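Local atomic coordinates of 2-C-methyl-D-erythritol 4-phosphate cytidylyltransferase (Thermus thermophilus HB8, PDB entry 2PX7), a protein that probably catalyses the transfer of a cytidylyl group from CTP to 2-C-methyl-D-erythritol 4-phosphate, a step of isoprenoid biosynthesis by the DXP pathway. Residues A[67-72]-A[102-107]. Residues are numbered along the deposited sequence; the frame is centred on the assembly and turned at random.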
loop_
_atom_site.group_PDB
_atom_site.type_symbol
_atom_site.label_atom_id
_atom_site.label_comp_id
_atom_site.label_asym_id
_atom_site.label_seq_id
_atom_site.Cartn_x
_atom_site.Cartn_y
_atom_site.Cartn_z
ATOM N N GLU A 67 -15.129 -25.951 4.301
ATOM C CA GLU A 67 -14.275 -26.631 3.312
ATOM C C GLU A 67 -13.165 -25.689 2.819
ATOM O O GLU A 67 -13.441 -24.565 2.378
ATOM C CB GLU A 67 -15.144 -27.105 2.140
ATOM C CG GLU A 67 -14.397 -27.771 0.989
ATOM C CD GLU A 67 -15.329 -28.178 -0.152
ATOM O OE1 GLU A 67 -15.906 -27.292 -0.824
ATOM O OE2 GLU A 67 -15.467 -29.399 -0.389
ATOM N N VAL A 68 -11.917 -26.132 2.938
ATOM C CA VAL A 68 -10.768 -25.410 2.399
ATOM C C VAL A 68 -10.109 -26.283 1.318
ATOM O O VAL A 68 -9.763 -27.450 1.559
ATOM C CB VAL A 68 -9.736 -25.016 3.485
ATOM C CG1 VAL A 68 -8.605 -24.165 2.887
ATOM C CG2 VAL A 68 -10.406 -24.275 4.669
ATOM N N LEU A 69 -9.962 -25.710 0.126
ATOM C CA LEU A 69 -9.350 -26.399 -1.013
ATOM C C LEU A 69 -8.130 -25.615 -1.449
ATOM O O LEU A 69 -8.207 -24.403 -1.672
ATOM C CB LEU A 69 -10.355 -26.510 -2.159
ATOM C CG LEU A 69 -11.636 -27.312 -1.887
ATOM C CD1 LEU A 69 -12.730 -26.930 -2.853
ATOM C CD2 LEU A 69 -11.377 -28.824 -1.983
ATOM N N VAL A 70 -7.004 -26.310 -1.554
ATOM C CA VAL A 70 -5.710 -25.689 -1.810
ATOM C C VAL A 70 -5.077 -26.275 -3.067
ATOM O O VAL A 70 -5.056 -27.499 -3.248
ATOM C CB VAL A 70 -4.736 -25.892 -0.616
ATOM C CG1 VAL A 70 -3.367 -25.228 -0.891
ATOM C CG2 VAL A 70 -5.349 -25.355 0.682
ATOM N N ALA A 71 -4.554 -25.395 -3.917
ATOM C CA ALA A 71 -3.819 -25.792 -5.105
ATOM C C ALA A 71 -2.334 -25.633 -4.853
ATOM O O ALA A 71 -1.895 -24.581 -4.371
ATOM C CB ALA A 71 -4.238 -24.955 -6.294
ATOM N N LEU A 72 -1.554 -26.669 -5.165
ATOM C CA LEU A 72 -0.110 -26.587 -5.018
ATOM C C LEU A 72 0.599 -26.910 -6.334
ATOM O O LEU A 72 0.046 -27.622 -7.173
ATOM C CB LEU A 72 0.377 -27.523 -3.899
ATOM C CG LEU A 72 0.000 -27.160 -2.460
ATOM C CD1 LEU A 72 0.492 -28.237 -1.509
ATOM C CD2 LEU A 72 0.549 -25.777 -2.063
ATOM N N GLU A 102 -14.046 -26.555 -9.451
ATOM C CA GLU A 102 -14.711 -27.789 -9.856
ATOM C C GLU A 102 -14.971 -28.711 -8.665
ATOM O O GLU A 102 -15.962 -29.446 -8.657
ATOM C CB GLU A 102 -13.868 -28.511 -10.908
ATOM C CG GLU A 102 -14.679 -29.422 -11.813
ATOM C CD GLU A 102 -13.819 -30.064 -12.885
ATOM O OE1 GLU A 102 -13.123 -29.309 -13.607
ATOM O OE2 GLU A 102 -13.849 -31.319 -12.996
ATOM N N ALA A 103 -14.092 -28.635 -7.661
ATOM C CA ALA A 103 -14.170 -29.449 -6.447
ATOM C C ALA A 103 -15.003 -28.828 -5.325
ATOM O O ALA A 103 -15.335 -29.518 -4.359
ATOM C CB ALA A 103 -12.763 -29.766 -5.937
ATOM N N ALA A 104 -15.341 -27.537 -5.451
ATOM C CA ALA A 104 -16.103 -26.821 -4.417
ATOM C C ALA A 104 -17.479 -27.472 -4.195
ATOM O O ALA A 104 -18.168 -27.774 -5.158
ATOM C CB ALA A 104 -16.250 -25.334 -4.792
ATOM N N SER A 105 -17.872 -27.694 -2.936
ATOM C CA SER A 105 -19.131 -28.392 -2.651
ATOM C C SER A 105 -20.245 -27.482 -2.147
ATOM O O SER A 105 -21.428 -27.859 -2.179
ATOM C CB SER A 105 -18.911 -29.586 -1.700
ATOM O OG SER A 105 -18.470 -29.162 -0.422
ATOM N N LEU A 106 -19.878 -26.267 -1.737
ATOM C CA LEU A 106 -20.823 -25.329 -1.132
ATOM C C LEU A 106 -21.173 -24.167 -2.092
ATOM O O LEU A 106 -20.364 -23.817 -2.951
ATOM C CB LEU A 106 -20.259 -24.845 0.213
ATOM C CG LEU A 106 -20.003 -26.020 1.181
ATOM C CD1 LEU A 106 -18.923 -25.702 2.186
ATOM C CD2 LEU A 106 -21.296 -26.464 1.893
ATOM N N PRO A 107 -22.394 -23.604 -1.979
ATOM C CA PRO A 107 -22.878 -22.589 -2.926
ATOM C C PRO A 107 -22.276 -21.190 -2.787
ATOM O O PRO A 107 -22.649 -20.275 -3.543
ATOM C CB PRO A 107 -24.382 -22.541 -2.646
ATOM C CG PRO A 107 -24.504 -22.907 -1.210
ATOM C CD PRO A 107 -23.422 -23.942 -0.970
#
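Glu67 and Leu69, at the start of strand 67-72, meet the turn that follows helix 93-103; the backbones stay well apart, with CA of Leu69 7.6 Å from CA of Ala104 and CA of Glu67 7.9 Å from CA of Ser105, so side chains span the gap. Glu67 and Leu69, two apart on an extended strand, share the face turned to the helix end and the turn after it. With CG anti to the backbone N (chi1 177°) and an extended chain beyond it, Glu67 carries its carboxylate across to the turn. There OE1 takes the backbone N-H of Ser105 on its syn lone pair, 2.9 Å from N and fairly straight at 162°. OE2 lies 3.0 Å from Ser105 OG, a weak bond. Ser27 OG on the adjacent strand also bonds OE1, so this oxygen is gripped twice and the carboxylate links strands 67-72 and 27-31 with the turn. Shortened to an alanine, this residue would probably leave the N-H of Ser105 without this acceptor and the hydroxyl of Ser27 without one of its bonds. The aliphatic base of Glu67 is used as well, CB lying 4.0 Å from Leu106 CD1. Leu69, a branched apolar residue suited to a buried face of the sheet, rests CD1 on the backbone of Ala104, 3.7 Å from its CA, and 4.2 Å from Ala103 CB; the small alanines let the chain pass close over it. Helix 93-103, whose Leu100 touches Leu69 and Ala71, leads into strand 108-111, beyond strand 27-31: the helix-to-strand turn of a β-α-β crossover in the Rossmann-like α/β fold of IspD cytidylyltransferases.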